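Local coordinates for secreted effector protein SopD (PDB 5CPC) that acts as a type III secreted virulence effector that alters host cell physiology, cooperating with SopB in membrane fission and macropinosome formation during invasion, at residues Val75-Arg86 with Cys151-Trp160; Leu165-Arg173 with Leu253-Ser261. One frame throughout, in Å; residues are numbered along the deposited sequence.

Interaction 1: residues Val75-Arg86 with Cys151-Trp160; sequences VEDINKIYAFKR and CEVIGSKMTW
Tyr82 is the knob of this helix crossing, set into a hole formed by Glu152, Gly155, Ser156 and Trp160. With CG anti to the backbone N (chi1 178°), its ring reaches across helix 141-160, where Ser156 CB makes a CH-pi contact, 3.4 Å from the ring centroid and almost on the normal. Arg86 CG lies over the rim of the opposite face. At the far end Trp160 NE1 donates to Tyr82 OH at 3.1 Å; the hydroxyl lies in the indole plane, but the bond is bent (145°), and the two ring planes stand nearly perpendicular.

The backbones come closest where Tyr82 CA and Glu152 CA are 4.3 Å apart, and Gly155, without a side chain, lets Asn79 CA approach its CA to 4.7 Å. A water wedged between the helices gives protons to Ile78 O and Cys151 O and accepts one from Tyr82 N, satisfying three backbone atoms. Deeper in, Ile78 CG1 meets Cys151 SG at 3.9 Å.

The margins are looser. Lys85 touches Glu152 only through its chain, CG to OE2 at 3.8 Å, and a second water donates to Ile81 O and, weakly, to Glu152 OE1. Elsewhere Arg86 lays CD against the indole edge while its guanidinium forms a salt bridge with Glu54. Axes 7.4 Å apart, crossing at -95°, make this a close, near-perpendicular helix pair with knob-into-hole packing over a glycine.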
loop_
_atom_site.group_PDB
_atom_site.type_symbol
_atom_site.label_atom_id
_atom_site.label_comp_id
_atom_site.label_asym_id
_atom_site.label_seq_id
_atom_site.Cartn_x
_atom_site.Cartn_y
_atom_site.Cartn_z
ATOM N N VAL A 75 15.813 0.331 5.089
ATOM C CA VAL A 75 14.854 -0.710 4.676
ATOM C C VAL A 75 14.944 -2.010 5.441
ATOM O O VAL A 75 14.361 -3.032 5.029
ATOM C CB VAL A 75 14.889 -0.988 3.147
ATOM C CG1 VAL A 75 14.543 0.305 2.377
ATOM C CG2 VAL A 75 16.274 -1.573 2.690
ATOM N N GLU A 76 15.650 -1.985 6.568
ATOM C CA GLU A 76 15.910 -3.218 7.266
ATOM C C GLU A 76 14.557 -3.718 7.832
ATOM O O GLU A 76 14.158 -4.837 7.596
ATOM C CB GLU A 76 17.054 -3.032 8.415
ATOM N N ASP A 77 13.853 -2.869 8.544
ATOM C CA ASP A 77 12.499 -3.194 9.058
ATOM C C ASP A 77 11.494 -3.604 8.007
ATOM O O ASP A 77 10.907 -4.696 8.133
ATOM C CB ASP A 77 11.991 -2.102 9.972
ATOM C CG ASP A 77 12.995 -1.798 11.073
ATOM O OD1 ASP A 77 12.954 -2.421 12.155
ATOM O OD2 ASP A 77 13.876 -0.960 10.829
ATOM N N ILE A 78 11.349 -2.815 6.928
ATOM C CA ILE A 78 10.372 -3.189 5.905
ATOM C C ILE A 78 10.718 -4.527 5.229
ATOM O O ILE A 78 9.826 -5.351 5.033
ATOM C CB ILE A 78 10.065 -2.016 4.848
ATOM C CG1 ILE A 78 8.668 -2.192 4.226
ATOM C CG2 ILE A 78 11.206 -1.847 3.801
ATOM C CD1 ILE A 78 8.299 -1.090 3.168
ATOM N N ASN A 79 11.986 -4.782 4.895
ATOM C CA ASN A 79 12.394 -6.101 4.328
ATOM C C ASN A 79 12.158 -7.330 5.216
ATOM O O ASN A 79 12.067 -8.470 4.717
ATOM C CB ASN A 79 13.875 -6.094 3.866
ATOM C CG ASN A 79 14.099 -5.203 2.613
ATOM O OD1 ASN A 79 13.470 -5.396 1.586
ATOM N ND2 ASN A 79 14.958 -4.222 2.736
ATOM N N LYS A 80 12.049 -7.117 6.525
ATOM C CA LYS A 80 11.748 -8.259 7.406
ATOM C C LYS A 80 10.495 -8.948 6.995
ATOM O O LYS A 80 10.465 -10.154 7.027
ATOM C CB LYS A 80 11.654 -7.875 8.874
ATOM C CG LYS A 80 13.013 -7.577 9.508
ATOM C CD LYS A 80 12.871 -7.227 11.005
ATOM C CE LYS A 80 14.177 -6.672 11.538
ATOM N NZ LYS A 80 14.089 -6.516 13.039
ATOM N N ILE A 81 9.502 -8.187 6.503
ATOM C CA ILE A 81 8.212 -8.734 6.245
ATOM C C ILE A 81 8.306 -9.735 5.110
ATOM O O ILE A 81 7.891 -10.904 5.267
ATOM C CB ILE A 81 7.079 -7.639 5.979
ATOM C CG1 ILE A 81 6.963 -6.528 7.058
ATOM C CG2 ILE A 81 5.765 -8.312 5.669
ATOM C CD1 ILE A 81 7.001 -6.920 8.530
ATOM N N TYR A 82 8.832 -9.318 3.953
ATOM C CA TYR A 82 9.069 -10.308 2.890
ATOM C C TYR A 82 10.080 -11.414 3.343
ATOM O O TYR A 82 9.857 -12.585 3.049
ATOM C CB TYR A 82 9.511 -9.664 1.541
ATOM C CG TYR A 82 9.788 -10.665 0.470
ATOM C CD1 TYR A 82 11.059 -10.717 -0.133
ATOM C CD2 TYR A 82 8.814 -11.597 0.072
ATOM C CE1 TYR A 82 11.356 -11.664 -1.153
ATOM C CE2 TYR A 82 9.097 -12.591 -0.968
ATOM C CZ TYR A 82 10.386 -12.590 -1.559
ATOM O OH TYR A 82 10.733 -13.498 -2.519
ATOM N N ALA A 83 11.115 -11.067 4.089
ATOM C CA ALA A 83 12.123 -12.135 4.560
ATOM C C ALA A 83 11.433 -13.226 5.417
ATOM O O ALA A 83 11.655 -14.469 5.260
ATOM C CB ALA A 83 13.236 -11.507 5.346
ATOM N N PHE A 84 10.530 -12.761 6.279
ATOM C CA PHE A 84 9.732 -13.704 7.091
ATOM C C PHE A 84 8.911 -14.644 6.203
ATOM O O PHE A 84 8.758 -15.835 6.510
ATOM C CB PHE A 84 8.883 -12.945 8.120
ATOM C CG PHE A 84 8.229 -13.843 9.170
ATOM C CD1 PHE A 84 8.989 -14.552 10.071
ATOM C CD2 PHE A 84 6.832 -13.977 9.214
ATOM C CE1 PHE A 84 8.400 -15.387 11.027
ATOM C CE2 PHE A 84 6.212 -14.815 10.186
ATOM C CZ PHE A 84 6.999 -15.523 11.087
ATOM N N LYS A 85 8.391 -14.108 5.106
ATOM C CA LYS A 85 7.673 -14.889 4.120
ATOM C C LYS A 85 8.668 -15.919 3.536
ATOM O O LYS A 85 8.356 -17.152 3.426
ATOM C CB LYS A 85 7.088 -13.947 3.025
ATOM C CG LYS A 85 5.774 -14.375 2.341
ATOM C CD LYS A 85 5.822 -15.700 1.553
ATOM C CE LYS A 85 5.016 -16.847 2.264
ATOM N NZ LYS A 85 5.550 -18.295 2.141
ATOM N N ARG A 86 9.902 -15.474 3.273
ATOM C CA ARG A 86 10.859 -16.431 2.701
ATOM C C ARG A 86 11.130 -17.522 3.698
ATOM O O ARG A 86 11.289 -18.693 3.323
ATOM C CB ARG A 86 12.184 -15.804 2.182
ATOM C CG ARG A 86 12.013 -14.776 1.033
ATOM C CD ARG A 86 13.403 -14.424 0.347
ATOM N NE ARG A 86 14.441 -13.889 1.243
ATOM C CZ ARG A 86 14.505 -12.644 1.703
ATOM N NH1 ARG A 86 13.573 -11.760 1.382
ATOM N NH2 ARG A 86 15.503 -12.268 2.489
ATOM N N CYS A 151 3.823 -4.307 2.107
ATOM C CA CYS A 151 5.166 -4.439 2.650
ATOM C C CYS A 151 5.887 -5.608 1.992
ATOM O O CYS A 151 7.001 -5.418 1.588
ATOM C CB CYS A 151 5.174 -4.550 4.201
ATOM S SG CYS A 151 4.884 -2.930 5.003
ATOM N N GLU A 152 5.265 -6.785 1.871
ATOM C CA GLU A 152 5.910 -7.943 1.258
ATOM C C GLU A 152 6.360 -7.603 -0.162
ATOM O O GLU A 152 7.502 -7.929 -0.553
ATOM C CB GLU A 152 5.006 -9.154 1.138
ATOM C CG GLU A 152 4.111 -9.331 2.351
ATOM C CD GLU A 152 3.506 -10.719 2.500
ATOM O OE1 GLU A 152 3.119 -11.044 3.668
ATOM O OE2 GLU A 152 3.464 -11.464 1.483
ATOM N N VAL A 153 5.463 -6.972 -0.929
ATOM C CA VAL A 153 5.693 -6.794 -2.333
ATOM C C VAL A 153 6.831 -5.819 -2.499
ATOM O O VAL A 153 7.776 -6.082 -3.266
ATOM C CB VAL A 153 4.378 -6.403 -3.088
ATOM C CG1 VAL A 153 4.677 -5.824 -4.490
ATOM C CG2 VAL A 153 3.541 -7.617 -3.234
ATOM N N ILE A 154 6.797 -4.739 -1.721
ATOM C CA ILE A 154 7.813 -3.706 -1.776
ATOM C C ILE A 154 9.184 -4.290 -1.402
ATOM O O ILE A 154 10.239 -3.947 -2.001
ATOM C CB ILE A 154 7.543 -2.589 -0.784
ATOM C CG1 ILE A 154 6.344 -1.737 -1.215
ATOM C CG2 ILE A 154 8.723 -1.650 -0.755
ATOM C CD1 ILE A 154 5.970 -0.590 -0.217
ATOM N N GLY A 155 9.144 -5.137 -0.362
ATOM C CA GLY A 155 10.329 -5.774 0.169
ATOM C C GLY A 155 10.890 -6.695 -0.877
ATOM O O GLY A 155 12.063 -6.634 -1.166
ATOM N N SER A 156 10.039 -7.485 -1.491
ATOM C CA SER A 156 10.492 -8.358 -2.534
ATOM C C SER A 156 11.040 -7.662 -3.801
ATOM O O SER A 156 11.921 -8.223 -4.462
ATOM C CB SER A 156 9.395 -9.297 -2.886
ATOM O OG SER A 156 9.649 -9.964 -4.101
ATOM N N LYS A 157 10.568 -6.445 -4.128
ATOM C CA LYS A 157 11.081 -5.757 -5.315
ATOM C C LYS A 157 12.416 -5.178 -4.992
ATOM O O LYS A 157 13.317 -5.204 -5.833
ATOM C CB LYS A 157 10.144 -4.661 -5.818
ATOM C CG LYS A 157 8.791 -5.188 -6.236
ATOM C CD LYS A 157 8.877 -6.088 -7.445
ATOM C CE LYS A 157 7.472 -6.449 -7.851
ATOM N NZ LYS A 157 7.419 -7.126 -9.158
ATOM N N MET A 158 12.567 -4.698 -3.760
ATOM C CA MET A 158 13.763 -4.050 -3.384
ATOM C C MET A 158 14.900 -5.071 -3.150
ATOM O O MET A 158 16.062 -4.677 -3.181
ATOM C CB MET A 158 13.546 -3.238 -2.137
ATOM C CG MET A 158 12.842 -1.891 -2.335
ATOM S SD MET A 158 12.794 -1.118 -0.696
ATOM C CE MET A 158 13.002 0.550 -1.158
ATOM N N THR A 159 14.545 -6.350 -2.963
ATOM C CA THR A 159 15.465 -7.422 -2.586
ATOM C C THR A 159 15.978 -8.116 -3.844
ATOM O O THR A 159 17.182 -8.319 -4.022
ATOM C CB THR A 159 14.743 -8.436 -1.648
ATOM O OG1 THR A 159 14.532 -7.812 -0.374
ATOM C CG2 THR A 159 15.531 -9.735 -1.447
ATOM N N TRP A 160 15.062 -8.522 -4.701
ATOM C CA TRP A 160 15.443 -9.211 -5.899
ATOM C C TRP A 160 15.606 -8.282 -7.111
ATOM O O TRP A 160 16.154 -8.739 -8.135
ATOM C CB TRP A 160 14.478 -10.366 -6.222
ATOM C CG TRP A 160 14.376 -11.360 -5.117
ATOM C CD1 TRP A 160 13.219 -11.891 -4.587
ATOM C CD2 TRP A 160 15.467 -11.937 -4.367
ATOM N NE1 TRP A 160 13.528 -12.765 -3.567
ATOM C CE2 TRP A 160 14.885 -12.812 -3.395
ATOM C CE3 TRP A 160 16.873 -11.809 -4.421
ATOM C CZ2 TRP A 160 15.666 -13.573 -2.500
ATOM C CZ3 TRP A 160 17.663 -12.554 -3.521
ATOM C CH2 TRP A 160 17.051 -13.422 -2.561
HETATM O O HOH W 1 9.223 -6.710 2.904
HETATM O O HOH W 2 5.236 -12.323 6.069
#

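Interaction 2: residues Leu165-Arg173 with Leu253-Ser261; sequences LQESISTLR and LLHSYSPFS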
loop_
_atom_site.group_PDB
_atom_site.type_symbol
_atom_site.label_atom_id
_atom_site.label_comp_id
_atom_site.label_asym_id
_atom_site.label_seq_id
_atom_site.Cartn_x
_atom_site.Cartn_y
_atom_site.Cartn_z
ATOM N N LEU A 165 14.895 0.594 -8.229
ATOM C CA LEU A 165 14.984 1.892 -7.534
ATOM C C LEU A 165 16.286 2.645 -7.853
ATOM O O LEU A 165 16.420 3.850 -7.563
ATOM C CB LEU A 165 14.867 1.689 -6.019
ATOM C CG LEU A 165 15.179 2.836 -5.048
ATOM C CD1 LEU A 165 13.935 3.606 -4.697
ATOM C CD2 LEU A 165 15.849 2.325 -3.773
ATOM N N GLN A 166 17.263 1.891 -8.370
ATOM C CA GLN A 166 18.511 2.437 -8.829
ATOM C C GLN A 166 18.254 3.494 -9.892
ATOM O O GLN A 166 18.881 4.517 -9.881
ATOM C CB GLN A 166 19.356 1.312 -9.383
ATOM C CG GLN A 166 20.785 1.299 -8.859
ATOM C CD GLN A 166 21.604 0.174 -9.469
ATOM O OE1 GLN A 166 21.834 0.118 -10.716
ATOM N NE2 GLN A 166 22.067 -0.741 -8.587
ATOM N N GLU A 167 17.324 3.228 -10.795
ATOM C CA GLU A 167 16.642 4.246 -11.614
ATOM C C GLU A 167 15.963 5.436 -10.848
ATOM O O GLU A 167 16.477 6.572 -10.832
ATOM C CB GLU A 167 15.577 3.542 -12.454
ATOM C CG GLU A 167 14.975 4.403 -13.542
ATOM C CD GLU A 167 14.559 3.576 -14.729
ATOM O OE1 GLU A 167 14.250 4.172 -15.780
ATOM O OE2 GLU A 167 14.576 2.329 -14.619
ATOM N N SER A 168 14.803 5.184 -10.241
ATOM C CA SER A 168 14.054 6.229 -9.512
ATOM C C SER A 168 13.012 5.590 -8.574
ATOM O O SER A 168 12.700 4.421 -8.746
ATOM C CB SER A 168 13.322 7.087 -10.526
ATOM O OG SER A 168 12.336 6.300 -11.163
ATOM N N ILE A 169 12.428 6.356 -7.647
ATOM C CA ILE A 169 11.326 5.834 -6.807
ATOM C C ILE A 169 10.126 5.420 -7.633
ATOM O O ILE A 169 9.487 4.399 -7.334
ATOM C CB ILE A 169 10.835 6.830 -5.695
ATOM C CG1 ILE A 169 12.008 7.662 -5.149
ATOM C CG2 ILE A 169 10.144 6.048 -4.539
ATOM C CD1 ILE A 169 11.870 8.250 -3.686
ATOM N N SER A 170 9.817 6.221 -8.664
ATOM C CA SER A 170 8.641 6.008 -9.476
ATOM C C SER A 170 8.750 4.670 -10.165
ATOM O O SER A 170 7.731 4.020 -10.374
ATOM C CB SER A 170 8.427 7.129 -10.554
ATOM O OG SER A 170 9.287 8.237 -10.320
ATOM N N THR A 171 9.967 4.269 -10.558
ATOM C CA THR A 171 10.157 2.954 -11.229
ATOM C C THR A 171 9.938 1.792 -10.284
ATOM O O THR A 171 9.280 0.832 -10.654
ATOM C CB THR A 171 11.515 2.795 -11.938
ATOM O OG1 THR A 171 11.672 3.843 -12.900
ATOM C CG2 THR A 171 11.576 1.467 -12.672
ATOM N N LEU A 172 10.470 1.888 -9.063
ATOM C CA LEU A 172 10.084 0.960 -7.965
ATOM C C LEU A 172 8.565 0.936 -7.753
ATOM O O LEU A 172 7.942 -0.122 -7.763
ATOM C CB LEU A 172 10.741 1.414 -6.650
ATOM C CG LEU A 172 10.381 0.564 -5.426
ATOM C CD1 LEU A 172 10.494 -0.909 -5.733
ATOM C CD2 LEU A 172 11.234 0.952 -4.241
ATOM N N ARG A 173 7.985 2.116 -7.528
ATOM C CA ARG A 173 6.565 2.248 -7.194
ATOM C C ARG A 173 5.595 1.676 -8.255
ATOM O O ARG A 173 4.624 0.996 -7.901
ATOM C CB ARG A 173 6.291 3.719 -6.874
ATOM C CG ARG A 173 4.808 4.161 -6.733
ATOM C CD ARG A 173 4.781 5.601 -6.185
ATOM N NE ARG A 173 5.485 5.698 -4.888
ATOM C CZ ARG A 173 6.285 6.704 -4.560
ATOM N NH1 ARG A 173 6.537 7.681 -5.412
ATOM N NH2 ARG A 173 6.870 6.726 -3.385
ATOM N N LEU A 253 2.012 4.335 1.893
ATOM C CA LEU A 253 2.929 3.308 1.463
ATOM C C LEU A 253 2.816 2.997 -0.034
ATOM O O LEU A 253 3.865 2.733 -0.691
ATOM C CB LEU A 253 2.814 2.059 2.339
ATOM C CG LEU A 253 3.851 0.959 2.315
ATOM C CD1 LEU A 253 5.189 1.364 2.957
ATOM C CD2 LEU A 253 3.257 -0.197 3.028
ATOM N N LEU A 254 1.592 3.045 -0.587
ATOM C CA LEU A 254 1.410 2.918 -2.049
ATOM C C LEU A 254 1.976 4.047 -2.843
ATOM O O LEU A 254 2.631 3.798 -3.829
ATOM C CB LEU A 254 -0.051 2.759 -2.449
ATOM C CG LEU A 254 -0.641 1.426 -2.009
ATOM C CD1 LEU A 254 -2.190 1.480 -2.097
ATOM C CD2 LEU A 254 -0.023 0.266 -2.891
ATOM N N HIS A 255 1.724 5.301 -2.458
ATOM C CA HIS A 255 1.950 6.435 -3.390
ATOM C C HIS A 255 2.929 7.479 -2.957
ATOM O O HIS A 255 3.365 8.276 -3.769
ATOM C CB HIS A 255 0.607 7.154 -3.755
ATOM C CG HIS A 255 -0.448 6.229 -4.275
ATOM N ND1 HIS A 255 -0.411 5.694 -5.545
ATOM C CD2 HIS A 255 -1.584 5.755 -3.704
ATOM C CE1 HIS A 255 -1.463 4.905 -5.720
ATOM N NE2 HIS A 255 -2.187 4.921 -4.617
ATOM N N SER A 256 3.254 7.515 -1.676
ATOM C CA SER A 256 4.191 8.535 -1.164
ATOM C C SER A 256 5.521 8.048 -0.529
ATOM O O SER A 256 6.469 8.824 -0.363
ATOM C CB SER A 256 3.444 9.480 -0.241
ATOM O OG SER A 256 2.460 10.091 -1.023
ATOM N N TYR A 257 5.586 6.765 -0.215
ATOM C CA TYR A 257 6.724 6.198 0.507
ATOM C C TYR A 257 8.035 6.423 -0.235
ATOM O O TYR A 257 8.119 6.072 -1.393
ATOM C CB TYR A 257 6.477 4.690 0.666
ATOM C CG TYR A 257 7.669 3.857 1.086
ATOM C CD1 TYR A 257 8.127 3.862 2.421
ATOM C CD2 TYR A 257 8.314 3.030 0.168
ATOM C CE1 TYR A 257 9.206 3.088 2.810
ATOM C CE2 TYR A 257 9.425 2.272 0.540
ATOM C CZ TYR A 257 9.850 2.302 1.865
ATOM O OH TYR A 257 10.889 1.516 2.233
ATOM N N SER A 258 9.034 7.000 0.435
ATOM C CA SER A 258 10.437 6.919 -0.029
ATOM C C SER A 258 11.316 6.144 0.968
ATOM O O SER A 258 11.348 6.490 2.168
ATOM C CB SER A 258 11.037 8.304 -0.223
ATOM O OG SER A 258 12.423 8.301 0.118
ATOM N N PRO A 259 12.048 5.125 0.468
ATOM C CA PRO A 259 12.921 4.303 1.291
ATOM C C PRO A 259 14.187 5.022 1.693
ATOM O O PRO A 259 14.894 4.559 2.615
ATOM C CB PRO A 259 13.274 3.141 0.360
ATOM C CG PRO A 259 13.290 3.773 -0.993
ATOM C CD PRO A 259 12.064 4.671 -0.934
ATOM N N PHE A 260 14.486 6.123 0.998
ATOM C CA PHE A 260 15.711 6.896 1.221
ATOM C C PHE A 260 15.714 7.507 2.591
ATOM O O PHE A 260 14.783 8.210 2.975
ATOM C CB PHE A 260 15.908 8.004 0.155
ATOM C CG PHE A 260 16.109 7.466 -1.213
ATOM C CD1 PHE A 260 15.239 7.783 -2.228
ATOM C CD2 PHE A 260 17.145 6.581 -1.470
ATOM C CE1 PHE A 260 15.408 7.258 -3.486
ATOM C CE2 PHE A 260 17.316 6.043 -2.713
ATOM C CZ PHE A 260 16.448 6.386 -3.731
ATOM N N SER A 261 16.800 7.274 3.303
ATOM C CA SER A 261 16.860 7.602 4.693
ATOM C C SER A 261 16.803 9.086 5.004
ATOM O O SER A 261 16.387 9.485 6.101
ATOM C CB SER A 261 18.147 7.049 5.255
ATOM O OG SER A 261 18.597 7.930 6.253
#
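This is a mixed contact between a kinked helical segment, 165-173, and the chain that leaves helix 248-256, apolar at one end and with an arginine against backbone carbonyls at the other. Leu165, in helix 163-167, and Ile169, at the start of helix 169-177, both face Phe260. Leu165 CD1 lies 3.8 Å from Pro259 CG and also reaches Phe260 CZ, approaching the ring obliquely. Ile169 comes in at the edge of the same ring, its CD1 3.7 Å from Phe260 CE1, and the same methyl packs 3.6 Å from Ser258 CB. Its other branch, CG2, lies 3.7 Å from Tyr257 O.

Arg173 forms the polar end. Its chain runs extended through CG and CD, and the turn at chi3 (-58°) lays the guanidinium flat beneath a carbonyl: His255 O stands 3.4 Å above the plane, over its centre. Tyr257 O instead lies at the edge, near the plane, on the NH2 side. The positive group thus sits among backbone carbonyls near the C-terminal end of helix 248-256, a setting expected to favour it electrostatically.

Between the two short helices Ser168 occupies the N-cap position of the second, its OG hydrogen-bonded to Thr171 OG1 at 3.1 Å. Beyond the contact, Asn129 and Asn267 both bind Ser258 O. The arrangement is two consecutive helices broken at the N-cap Ser168, packed on the segment that follows helix 248-256.

In the fold
From the N terminus, helices 37-40 and 49-60 lead to helix 76-90, then the antiparallel sheet of strands 99-103, 109-114 and 117-123; interaction 1 closes this excursion when helix 141-160 returns to cross helix 76-90. Helices 163-167 and 169-177 follow directly, and from there a longer excursion, including the hairpin 232-237/240-245, ends at helix 248-256 and its exit, where interaction 2 closes it. The two closures are thus in series, neither nested nor crossed. They nevertheless meet in space, with centres about 14 Å apart: Met158 touches Pro259 and Leu172, Val75 also packs on Pro259, and Ile154 meets Leu253, joining the helix crossing and the helix-to-loop contact in one continuous packed region.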